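Local coordinates for glycosyl hydrolase, family 38 (Enterococcus faecalis, PDB 5KBP), which probably hydrolyses alpha-mannosidic linkages in carbohydrates as a glycoside hydrolase of family 38, at residues A[720-725]-A[787-792]; A[656-661]-A[729-734]; A[538-541]-A[545-548]. All coordinates share one frame; numbering follows the deposited sequence.

Contact 1 (A[720-725]-A[787-792])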
ATOM      1  N   ASN A 720      33.179  -4.804 -13.383  1.00 52.23           N
ATOM      2  CA  ASN A 720      34.621  -4.611 -13.433  1.00 47.06           C
ATOM      3  C   ASN A 720      35.152  -4.828 -14.842  1.00 52.64           C
ATOM      4  O   ASN A 720      34.651  -5.678 -15.584  1.00 58.73           O
ATOM      5  CB  ASN A 720      35.332  -5.559 -12.458  1.00 42.94           C
ATOM      6  CG  ASN A 720      36.842  -5.485 -12.563  1.00 50.33           C
ATOM      7  OD1 ASN A 720      37.460  -6.233 -13.321  1.00 52.98           O
ATOM      8  ND2 ASN A 720      37.446  -4.579 -11.804  1.00 55.33           N
ATOM      9  N   VAL A 721      36.173  -4.050 -15.199  1.00 48.57           N
ATOM     10  CA  VAL A 721      36.918  -4.206 -16.443  1.00 48.54           C
ATOM     11  C   VAL A 721      38.398  -4.120 -16.103  1.00 55.73           C
ATOM     12  O   VAL A 721      38.835  -3.155 -15.467  1.00 67.82           O
ATOM     13  CB  VAL A 721      36.537  -3.132 -17.482  1.00 49.84           C
ATOM     14  CG1 VAL A 721      37.560  -3.092 -18.606  1.00 48.09           C
ATOM     15  CG2 VAL A 721      35.144  -3.395 -18.035  1.00 46.01           C
ATOM     16  N   HIS A 722      39.168  -5.125 -16.514  1.00 55.51           N
ATOM     17  CA  HIS A 722      40.574  -5.172 -16.149  1.00 62.54           C
ATOM     18  C   HIS A 722      41.358  -5.963 -17.184  1.00 64.35           C
ATOM     19  O   HIS A 722      40.815  -6.816 -17.890  1.00 60.32           O
ATOM     20  CB  HIS A 722      40.772  -5.792 -14.759  1.00 64.07           C
ATOM     21  CG  HIS A 722      40.522  -7.268 -14.713  1.00 65.67           C
ATOM     22  ND1 HIS A 722      39.276  -7.806 -14.476  1.00 68.00           N
ATOM     23  CD2 HIS A 722      41.361  -8.319 -14.872  1.00 67.90           C
ATOM     24  CE1 HIS A 722      39.357  -9.125 -14.492  1.00 68.32           C
ATOM     25  NE2 HIS A 722      40.611  -9.462 -14.730  1.00 67.85           N
ATOM     26  N   ASP A 723      42.655  -5.660 -17.264  1.00 62.96           N
ATOM     27  CA  ASP A 723      43.592  -6.480 -18.021  1.00 64.84           C
ATOM     28  C   ASP A 723      44.636  -7.060 -17.074  1.00 62.37           C
ATOM     29  O   ASP A 723      44.369  -7.228 -15.879  1.00 63.60           O
ATOM     30  CB  ASP A 723      44.255  -5.677 -19.147  1.00 66.38           C
ATOM     31  CG  ASP A 723      44.879  -4.375 -18.662  1.00 69.85           C
ATOM     32  OD1 ASP A 723      45.135  -4.236 -17.447  1.00 70.23           O
ATOM     33  OD2 ASP A 723      45.123  -3.487 -19.506  1.00 71.90           O
ATOM     34  N   GLN A 724      45.829  -7.351 -17.588  1.00 57.91           N
ATOM     35  CA  GLN A 724      46.868  -7.972 -16.777  1.00 58.72           C
ATOM     36  C   GLN A 724      47.593  -6.990 -15.865  1.00 64.74           C
ATOM     37  O   GLN A 724      48.430  -7.423 -15.066  1.00 71.09           O
ATOM     38  CB  GLN A 724      47.886  -8.675 -17.678  1.00 59.01           C
ATOM     39  N   ASN A 725      47.299  -5.692 -15.951  1.00 64.64           N
ATOM     40  CA  ASN A 725      48.063  -4.709 -15.191  1.00 69.00           C
ATOM     41  C   ASN A 725      47.180  -3.769 -14.376  1.00 71.69           C
ATOM     42  O   ASN A 725      47.575  -3.336 -13.289  1.00 76.04           O
ATOM     43  CB  ASN A 725      48.954  -3.892 -16.130  1.00 68.80           C
ATOM     44  CG  ASN A 725      50.092  -4.709 -16.712  1.00 78.48           C
ATOM     45  OD1 ASN A 725      51.118  -4.915 -16.063  1.00 87.39           O
ATOM     46  ND2 ASN A 725      49.920  -5.173 -17.945  1.00 79.67           N
ATOM     47  N   GLU A 787      44.576 -10.034  -9.137  1.00 63.71           N
ATOM     48  CA  GLU A 787      44.223 -10.558  -7.823  1.00 59.51           C
ATOM     49  C   GLU A 787      43.699  -9.471  -6.893  1.00 67.97           C
ATOM     50  O   GLU A 787      42.952  -9.779  -5.958  1.00 66.64           O
ATOM     51  CB  GLU A 787      45.429 -11.253  -7.189  1.00 51.84           C
ATOM     52  N   GLU A 788      44.068  -8.210  -7.132  1.00 66.51           N
ATOM     53  CA  GLU A 788      43.577  -7.105  -6.317  1.00 62.25           C
ATOM     54  C   GLU A 788      42.116  -6.774  -6.588  1.00 61.28           C
ATOM     55  O   GLU A 788      41.527  -5.996  -5.828  1.00 66.83           O
ATOM     56  CB  GLU A 788      44.428  -5.854  -6.550  1.00 60.00           C
ATOM     57  CG  GLU A 788      45.899  -6.012  -6.207  1.00 69.75           C
ATOM     58  CD  GLU A 788      46.680  -4.726  -6.407  1.00 77.69           C
ATOM     59  OE1 GLU A 788      46.066  -3.713  -6.803  1.00 81.05           O
ATOM     60  OE2 GLU A 788      47.906  -4.726  -6.168  1.00 81.25           O
ATOM     61  N   ARG A 789      41.521  -7.338  -7.643  1.00 49.25           N
ATOM     62  CA  ARG A 789      40.145  -6.993  -7.985  1.00 54.24           C
ATOM     63  C   ARG A 789      39.159  -7.504  -6.944  1.00 61.80           C
ATOM     64  O   ARG A 789      38.082  -6.922  -6.775  1.00 71.34           O
ATOM     65  CB  ARG A 789      39.789  -7.544  -9.369  1.00 52.44           C
ATOM     66  CG  ARG A 789      39.194  -8.948  -9.362  1.00 54.09           C
ATOM     67  CD  ARG A 789      38.855  -9.412 -10.769  1.00 51.91           C
ATOM     68  NE  ARG A 789      39.976 -10.091 -11.411  1.00 66.93           N
ATOM     69  CZ  ARG A 789      40.008 -11.395 -11.661  1.00 62.37           C
ATOM     70  NH1 ARG A 789      38.974 -12.156 -11.330  1.00 52.26           N
ATOM     71  NH2 ARG A 789      41.065 -11.937 -12.246  1.00 71.39           N
ATOM     72  N   PHE A 790      39.508  -8.578  -6.230  1.00 56.78           N
ATOM     73  CA  PHE A 790      38.567  -9.166  -5.284  1.00 60.35           C
ATOM     74  C   PHE A 790      38.425  -8.321  -4.025  1.00 62.11           C
ATOM     75  O   PHE A 790      37.352  -8.306  -3.413  1.00 59.80           O
ATOM     76  CB  PHE A 790      38.998 -10.589  -4.936  1.00 58.26           C
ATOM     77  CG  PHE A 790      39.112 -11.487  -6.133  1.00 59.68           C
ATOM     78  CD1 PHE A 790      37.981 -11.876  -6.832  1.00 52.46           C
ATOM     79  CD2 PHE A 790      40.349 -11.932  -6.567  1.00 59.03           C
ATOM     80  CE1 PHE A 790      38.081 -12.695  -7.938  1.00 49.85           C
ATOM     81  CE2 PHE A 790      40.455 -12.752  -7.672  1.00 50.95           C
ATOM     82  CZ  PHE A 790      39.321 -13.133  -8.359  1.00 53.16           C
ATOM     83  N   ALA A 791      39.485  -7.614  -3.628  1.00 57.38           N
ATOM     84  CA  ALA A 791      39.366  -6.683  -2.511  1.00 52.16           C
ATOM     85  C   ALA A 791      38.395  -5.558  -2.842  1.00 61.37           C
ATOM     86  O   ALA A 791      37.635  -5.106  -1.978  1.00 59.42           O
ATOM     87  CB  ALA A 791      40.741  -6.120  -2.146  1.00 43.99           C
ATOM     88  N   THR A 792      38.401  -5.096  -4.096  1.00 60.23           N
ATOM     89  CA  THR A 792      37.457  -4.065  -4.512  1.00 61.53           C
ATOM     90  C   THR A 792      36.028  -4.588  -4.520  1.00 57.08           C
ATOM     91  O   THR A 792      35.083  -3.810  -4.347  1.00 56.41           O
ATOM     92  CB  THR A 792      37.831  -3.534  -5.896  1.00 63.92           C
ATOM     93  OG1 THR A 792      37.576  -4.542  -6.884  1.00 64.96           O
ATOM     94  CG2 THR A 792      39.304  -3.159  -5.935  1.00 63.91           C
TER

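Contact 2 (A[656-661]-A[729-734])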
ATOM      1  N   SER A 656      40.802   5.111   2.404  1.00 61.42           N
ATOM      2  CA  SER A 656      40.163   4.229   1.439  1.00 59.09           C
ATOM      3  C   SER A 656      40.417   4.735   0.028  1.00 61.78           C
ATOM      4  O   SER A 656      40.482   5.944  -0.205  1.00 71.37           O
ATOM      5  CB  SER A 656      38.655   4.119   1.689  1.00 57.70           C
ATOM      6  OG  SER A 656      38.025   3.369   0.666  1.00 65.30           O
ATOM      7  N   ASN A 657      40.559   3.795  -0.904  1.00 63.23           N
ATOM      8  CA  ASN A 657      40.691   4.108  -2.319  1.00 68.54           C
ATOM      9  C   ASN A 657      39.343   4.229  -3.016  1.00 65.70           C
ATOM     10  O   ASN A 657      39.304   4.399  -4.240  1.00 65.09           O
ATOM     11  CB  ASN A 657      41.541   3.044  -3.020  1.00 72.73           C
ATOM     12  CG  ASN A 657      40.864   1.686  -3.062  1.00 76.99           C
ATOM     13  OD1 ASN A 657      40.072   1.343  -2.184  1.00 78.40           O
ATOM     14  ND2 ASN A 657      41.180   0.902  -4.086  1.00 79.60           N
ATOM     15  N   GLN A 658      38.245   4.140  -2.271  1.00 62.40           N
ATOM     16  CA  GLN A 658      36.913   4.220  -2.856  1.00 64.49           C
ATOM     17  C   GLN A 658      36.515   5.674  -3.071  1.00 64.93           C
ATOM     18  O   GLN A 658      36.574   6.489  -2.145  1.00 77.92           O
ATOM     19  CB  GLN A 658      35.890   3.525  -1.957  1.00 69.68           C
ATOM     20  CG  GLN A 658      36.014   2.013  -1.915  1.00 71.20           C
ATOM     21  CD  GLN A 658      34.871   1.362  -1.164  1.00 72.59           C
ATOM     22  OE1 GLN A 658      34.532   1.769  -0.053  1.00 72.64           O
ATOM     23  NE2 GLN A 658      34.262   0.353  -1.773  1.00 76.84           N
ATOM     24  N   LEU A 659      36.109   5.995  -4.296  1.00 56.84           N
ATOM     25  CA  LEU A 659      35.621   7.324  -4.644  1.00 49.98           C
ATOM     26  C   LEU A 659      34.103   7.243  -4.761  1.00 57.69           C
ATOM     27  O   LEU A 659      33.580   6.595  -5.673  1.00 69.04           O
ATOM     28  CB  LEU A 659      36.256   7.811  -5.945  1.00 45.12           C
ATOM     29  CG  LEU A 659      36.234   9.316  -6.213  1.00 48.76           C
ATOM     30  CD1 LEU A 659      37.150  10.046  -5.240  1.00 43.16           C
ATOM     31  CD2 LEU A 659      36.626   9.607  -7.655  1.00 42.63           C
ATOM     32  N   PHE A 660      33.399   7.890  -3.836  1.00 60.56           N
ATOM     33  CA  PHE A 660      31.949   7.782  -3.753  1.00 60.12           C
ATOM     34  C   PHE A 660      31.271   8.896  -4.539  1.00 61.80           C
ATOM     35  O   PHE A 660      31.742  10.037  -4.559  1.00 62.71           O
ATOM     36  CB  PHE A 660      31.495   7.822  -2.294  1.00 63.70           C
ATOM     37  CG  PHE A 660      31.911   6.618  -1.497  1.00 71.52           C
ATOM     38  CD1 PHE A 660      33.151   6.572  -0.881  1.00 77.48           C
ATOM     39  CD2 PHE A 660      31.061   5.534  -1.362  1.00 70.00           C
ATOM     40  CE1 PHE A 660      33.535   5.464  -0.146  1.00 79.99           C
ATOM     41  CE2 PHE A 660      31.437   4.426  -0.629  1.00 73.26           C
ATOM     42  CZ  PHE A 660      32.676   4.390  -0.021  1.00 73.66           C
ATOM     43  N   PHE A 661      30.155   8.556  -5.181  1.00 53.98           N
ATOM     44  CA  PHE A 661      29.365   9.504  -5.951  1.00 48.18           C
ATOM     45  C   PHE A 661      27.923   9.498  -5.463  1.00 48.82           C
ATOM     46  O   PHE A 661      27.399   8.466  -5.033  1.00 51.64           O
ATOM     47  CB  PHE A 661      29.397   9.176  -7.448  1.00 48.34           C
ATOM     48  CG  PHE A 661      30.780   8.996  -7.998  1.00 57.05           C
ATOM     49  CD1 PHE A 661      31.666  10.058  -8.035  1.00 59.87           C
ATOM     50  CD2 PHE A 661      31.191   7.767  -8.487  1.00 52.96           C
ATOM     51  CE1 PHE A 661      32.941   9.896  -8.542  1.00 63.80           C
ATOM     52  CE2 PHE A 661      32.464   7.599  -8.996  1.00 60.49           C
ATOM     53  CZ  PHE A 661      33.340   8.666  -9.025  1.00 64.77           C
ATOM     54  N   THR A 729      36.694  -0.848 -11.113  1.00 46.32           N
ATOM     55  CA  THR A 729      35.469  -1.414 -10.564  1.00 45.58           C
ATOM     56  C   THR A 729      34.485  -0.289 -10.279  1.00 52.14           C
ATOM     57  O   THR A 729      34.851   0.721  -9.667  1.00 59.05           O
ATOM     58  CB  THR A 729      35.742  -2.211  -9.281  1.00 47.87           C
ATOM     59  OG1 THR A 729      36.621  -3.305  -9.566  1.00 49.57           O
ATOM     60  CG2 THR A 729      34.441  -2.755  -8.706  1.00 38.43           C
ATOM     61  N   ILE A 730      33.244  -0.463 -10.727  1.00 48.66           N
ATOM     62  CA  ILE A 730      32.173   0.504 -10.514  1.00 47.40           C
ATOM     63  C   ILE A 730      31.079  -0.188  -9.717  1.00 51.66           C
ATOM     64  O   ILE A 730      30.463  -1.145 -10.204  1.00 53.39           O
ATOM     65  CB  ILE A 730      31.617   1.044 -11.842  1.00 45.65           C
ATOM     66  CG1 ILE A 730      32.737   1.653 -12.690  1.00 48.06           C
ATOM     67  CG2 ILE A 730      30.522   2.066 -11.584  1.00 36.46           C
ATOM     68  CD1 ILE A 730      33.415   2.833 -12.044  1.00 46.93           C
ATOM     69  N   PHE A 731      30.836   0.287  -8.499  1.00 44.39           N
ATOM     70  CA  PHE A 731      29.785  -0.261  -7.658  1.00 45.17           C
ATOM     71  C   PHE A 731      28.623   0.719  -7.559  1.00 49.86           C
ATOM     72  O   PHE A 731      28.756   1.906  -7.868  1.00 52.66           O
ATOM     73  CB  PHE A 731      30.312  -0.620  -6.260  1.00 51.29           C
ATOM     74  CG  PHE A 731      31.005   0.509  -5.549  1.00 50.17           C
ATOM     75  CD1 PHE A 731      32.368   0.710  -5.705  1.00 46.22           C
ATOM     76  CD2 PHE A 731      30.302   1.347  -4.699  1.00 49.02           C
ATOM     77  CE1 PHE A 731      33.011   1.739  -5.042  1.00 48.00           C
ATOM     78  CE2 PHE A 731      30.941   2.377  -4.033  1.00 50.87           C
ATOM     79  CZ  PHE A 731      32.297   2.572  -4.203  1.00 48.55           C
ATOM     80  N   ASN A 732      27.473   0.202  -7.128  1.00 43.60           N
ATOM     81  CA  ASN A 732      26.232   0.963  -7.168  1.00 46.27           C
ATOM     82  C   ASN A 732      25.276   0.429  -6.109  1.00 46.46           C
ATOM     83  O   ASN A 732      25.524  -0.602  -5.480  1.00 45.16           O
ATOM     84  CB  ASN A 732      25.587   0.889  -8.556  1.00 55.18           C
ATOM     85  CG  ASN A 732      25.027  -0.489  -8.862  1.00 54.62           C
ATOM     86  OD1 ASN A 732      23.853  -0.762  -8.613  1.00 48.86           O
ATOM     87  ND2 ASN A 732      25.868  -1.366  -9.401  1.00 56.58           N
ATOM     88  N   GLU A 733      24.170   1.151  -5.929  1.00 48.37           N
ATOM     89  CA  GLU A 733      23.080   0.746  -5.040  1.00 45.90           C
ATOM     90  C   GLU A 733      21.778   0.844  -5.827  1.00 53.43           C
ATOM     91  O   GLU A 733      21.192   1.925  -5.936  1.00 66.98           O
ATOM     92  CB  GLU A 733      23.029   1.611  -3.785  1.00 54.78           C
ATOM     93  CG  GLU A 733      24.276   1.555  -2.924  1.00 71.09           C
ATOM     94  CD  GLU A 733      24.129   2.357  -1.649  1.00 79.91           C
ATOM     95  OE1 GLU A 733      22.988   2.743  -1.321  1.00 81.48           O
ATOM     96  OE2 GLU A 733      25.151   2.605  -0.975  1.00 76.45           O
ATOM     97  N   GLY A 734      21.324  -0.280  -6.374  1.00 54.58           N
ATOM     98  CA  GLY A 734      20.069  -0.310  -7.095  1.00 45.13           C
ATOM     99  C   GLY A 734      20.138   0.137  -8.537  1.00 43.98           C
ATOM    100  O   GLY A 734      19.088   0.286  -9.173  1.00 46.11           O
TER

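Contact 3 (A[538-541]-A[545-548])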
ATOM      1  N   LYS A 538      41.447  14.912 -10.120  1.00 62.94           N
ATOM      2  CA  LYS A 538      41.283  16.242 -10.686  1.00 62.31           C
ATOM      3  C   LYS A 538      39.884  16.344 -11.274  1.00 60.51           C
ATOM      4  O   LYS A 538      39.453  15.454 -12.014  1.00 57.64           O
ATOM      5  CB  LYS A 538      42.338  16.529 -11.760  1.00 61.86           C
ATOM      6  CG  LYS A 538      42.043  17.750 -12.636  1.00 66.85           C
ATOM      7  CD  LYS A 538      41.977  19.037 -11.824  1.00 74.09           C
ATOM      8  CE  LYS A 538      41.660  20.242 -12.699  1.00 76.84           C
ATOM      9  NZ  LYS A 538      42.728  20.499 -13.705  1.00 80.67           N
ATOM     10  N   ILE A 539      39.176  17.416 -10.936  1.00 51.22           N
ATOM     11  CA  ILE A 539      37.845  17.684 -11.464  1.00 57.12           C
ATOM     12  C   ILE A 539      37.981  18.801 -12.490  1.00 71.79           C
ATOM     13  O   ILE A 539      38.237  19.958 -12.136  1.00 78.98           O
ATOM     14  CB  ILE A 539      36.852  18.059 -10.357  1.00 48.75           C
ATOM     15  CG1 ILE A 539      36.800  16.954  -9.301  1.00 49.25           C
ATOM     16  CG2 ILE A 539      35.469  18.304 -10.943  1.00 46.63           C
ATOM     17  CD1 ILE A 539      35.764  17.182  -8.230  1.00 48.08           C
ATOM     18  N   GLU A 540      37.814  18.455 -13.763  1.00 70.16           N
ATOM     19  CA  GLU A 540      37.961  19.415 -14.843  1.00 74.10           C
ATOM     20  C   GLU A 540      36.758  20.356 -14.897  1.00 74.52           C
ATOM     21  O   GLU A 540      35.687  20.071 -14.353  1.00 75.86           O
ATOM     22  CB  GLU A 540      38.114  18.693 -16.182  1.00 67.17           C
ATOM     23  CG  GLU A 540      39.092  17.525 -16.160  1.00 64.41           C
ATOM     24  CD  GLU A 540      40.540  17.967 -16.088  1.00 75.57           C
ATOM     25  OE1 GLU A 540      40.816  19.160 -16.333  1.00 76.71           O
ATOM     26  OE2 GLU A 540      41.406  17.117 -15.790  1.00 77.75           O
ATOM     27  N   ASN A 541      36.952  21.495 -15.568  1.00 75.26           N
ATOM     28  CA  ASN A 541      35.832  22.384 -15.864  1.00 70.79           C
ATOM     29  C   ASN A 541      34.755  21.677 -16.672  1.00 72.45           C
ATOM     30  O   ASN A 541      33.591  22.092 -16.642  1.00 64.81           O
ATOM     31  CB  ASN A 541      36.327  23.620 -16.615  1.00 74.75           C
ATOM     32  CG  ASN A 541      37.428  24.351 -15.872  1.00 83.45           C
ATOM     33  OD1 ASN A 541      37.385  24.483 -14.649  1.00 85.19           O
ATOM     34  ND2 ASN A 541      38.426  24.824 -16.608  1.00 86.43           N
ATOM     35  N   LEU A 545      36.161  13.510 -14.460  1.00 54.96           N
ATOM     36  CA  LEU A 545      37.219  13.226 -13.503  1.00 48.47           C
ATOM     37  C   LEU A 545      38.443  12.664 -14.216  1.00 52.40           C
ATOM     38  O   LEU A 545      38.320  11.852 -15.138  1.00 51.36           O
ATOM     39  CB  LEU A 545      36.745  12.232 -12.440  1.00 47.48           C
ATOM     40  CG  LEU A 545      35.452  12.572 -11.699  1.00 56.58           C
ATOM     41  CD1 LEU A 545      35.192  11.552 -10.606  1.00 54.15           C
ATOM     42  CD2 LEU A 545      35.509  13.978 -11.126  1.00 61.83           C
ATOM     43  N   THR A 546      39.620  13.105 -13.779  1.00 50.37           N
ATOM     44  CA  THR A 546      40.895  12.540 -14.207  1.00 53.85           C
ATOM     45  C   THR A 546      41.589  11.988 -12.968  1.00 56.92           C
ATOM     46  O   THR A 546      42.058  12.756 -12.120  1.00 64.69           O
ATOM     47  CB  THR A 546      41.763  13.584 -14.909  1.00 62.61           C
ATOM     48  OG1 THR A 546      41.135  13.980 -16.134  1.00 63.16           O
ATOM     49  CG2 THR A 546      43.142  13.012 -15.213  1.00 67.91           C
ATOM     50  N   ILE A 547      41.647  10.663 -12.861  1.00 56.58           N
ATOM     51  CA  ILE A 547      42.155   9.986 -11.675  1.00 57.01           C
ATOM     52  C   ILE A 547      43.512   9.379 -11.995  1.00 62.47           C
ATOM     53  O   ILE A 547      43.739   8.889 -13.108  1.00 63.81           O
ATOM     54  CB  ILE A 547      41.177   8.902 -11.180  1.00 60.45           C
ATOM     55  CG1 ILE A 547      39.730   9.386 -11.301  1.00 66.47           C
ATOM     56  CG2 ILE A 547      41.486   8.522  -9.741  1.00 58.18           C
ATOM     57  CD1 ILE A 547      39.401  10.574 -10.435  1.00 70.68           C
ATOM     58  N   ALA A 548      44.413   9.411 -11.017  1.00 62.28           N
ATOM     59  CA  ALA A 548      45.731   8.800 -11.131  1.00 59.76           C
ATOM     60  C   ALA A 548      45.895   7.789 -10.005  1.00 61.16           C
ATOM     61  O   ALA A 548      45.822   8.152  -8.826  1.00 65.35           O
ATOM     62  CB  ALA A 548      46.838   9.855 -11.079  1.00 52.54           C
TER

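Contact 1 (A[720-725]-A[787-792])
His722, the last residue of strand 718-722, and Arg789, in the first turn of helix 789-799, meet by laying one flat group over the other. The imidazole and guanidinium planes are only 17° apart, so this is a nearly parallel face-to-face overlap. Arg789 NE lies over one ring face, 3.3 Å from His722 CE1, and Arg789 NH2 sits 3.5 Å from His722 NE2. The 3.4 Å approach of His722 NE2 to Arg789 NE has too poor an angle for a hydrogen bond. The bend of the arginine chain at chi3 (89°) turns the guanidinium flat against the ring.

Hydrogen bonding within 720-725 holds the imidazole in place. His722 ND1 donates to Asn720 OD1 at 2.7 Å, meeting it nearly end-on to the carbonyl, with a C=O...donor angle of 165°. The amide is itself fixed in orientation, because Asn720 ND2 is hydrogen-bonded to Thr729 and His783.

Aliphatic contact is slight: Arg789 CD lies 3.8 Å from His722 CE1, Asn720 adds only a distant touch through OD1, and the two segments bury 138 Å² in all. Charge pairing lies elsewhere, as Arg789 NH1 forms a salt bridge with Glu688 on the adjacent strand 686-690, while NH2 makes a long, weak ion pair with a bound sulfate.

Helix start and strand end are thus joined by overlapping flat polar groups in van der Waals contact, without a hydrogen bond. The ND1 bond fixes which ring nitrogen is protonated and how the ring is turned; the cation over its face would probably disfavour a second positive charge, though Glu688 could partly offset that.

Contact 2 (A[656-661]-A[729-734])
Two strands of the nine-stranded antiparallel sheet, 659-667 and 727-732, flank strand 772-783 and meet above it through their side chains; the sheet belongs to a domain whose sequence family places it among the galactose mutarotase-like beta sandwiches. The evidence for the intervening strand is the spacing: CA of Phe660 and CA of Phe731 are 9.2 Å apart, roughly twice a strand separation. Leu659 and Phe661 bond by backbone to strand 772-783 from one side, and Thr729 does so from the other.

Phe731 supplies most of the contact. Its first torsion (54°) sets CG between the backbone N and the carbonyl carbon, sending the ring across the middle strand. The ring presents its edge to the face of Phe660 in an offset edge-to-face pair, with centroids 5.8 Å apart and planes at 72°. The closest carbons are Phe660 CE2 and Phe731 CE2, at 4.0 Å.

Gln658 meets the same ring at CE1 and CZ, next to the CE2 and CZ atoms that Phe660 uses. Its NE2 is 3.8 Å from both CE1 and CZ of Phe731, and the amide is inclined 33° to the ring. That NE2 is already hydrogen-bonded to the backbone O of Gln795, so the phenyl lies beside a donor employed by helix 789-799. At the start of the segment, an ST turn from Gln658 N to Ser656 OG (3.0 Å) shapes the backbone leading into the strand.

Ala796 and Ala799 of the same helix pack on Phe731, and Ala799 also touches Phe660. The chemistry is therefore that of a pair of aromatic rings packed between sheet and helix, in which the buried Gln658 NE2 beside the rings is satisfied by a helix carbonyl.

Contact 3 (A[538-541]-A[545-548])
Lys538 and Thr546 form the hydrogen-bonded pair of an antiparallel hairpin, exchanging two backbone bonds. Thr546 N reaches Lys538 O at 2.9 Å with an N-H...acceptor angle of 172°, and Lys538 N reaches Thr546 O at 3.0 Å. A CA-H...O contact from Leu545 CA adds a second, weaker approach to Lys538 O.

On the Thr546 face, a side-chain bond continues the pairing past the end of strand 535-539. Thr546 OG1 donates to Glu540 OE2 at 3.2 Å, on the anti side of the carboxylate and 19° out of its plane. The glutamate chain is bent at chi2 (-73°), which folds the carboxylate back toward the threonine. Its other oxygen, OE1, is engaged by Lys538 NZ in a 3.5 Å salt bridge, so the carboxylate has one partner on each oxygen and its rotation is restricted.

The opposite face carries the apolar, non-hydrogen-bonded pair Ile539 and Leu545. These side chains run alongside one another, pointing the same way, with Ile539 CG1 3.7 Å from Leu545 CD2.

That apolar face turns into the domain's interior: Ile539 rests on Tyr604 and Ile606 of strand 601-613, while Leu545 packs on Leu659 and Phe661 of strand 659-667. Within its own sheet, strand 545-549 is bordered by strand 555-566, to which Leu545 and Ile547 are bonded through the backbone.

How the contacts relate
Following the chain, contact 3 comes first and closes a short-range hairpin, with three residues between 538-541 and 545-548. Contact 2 opens at 656-661, but before it closes at 729-734 contact 1 has opened at 720-725; contact 1 closes last, at 787-792. Contacts 1 and 2 therefore cross, whereas contact 3 precedes both in series. Thr729 is the junction of the crossing pair: its OG1 lies 3.1 Å from Thr792 OG1, a probable hydrogen bond. Contacts 2 and 3 touch by packing, with Phe661 CE1 3.5 Å from Leu545 CD1. Together they tie helix 789-799 to one sheet, and that sheet to the hairpin's sheet.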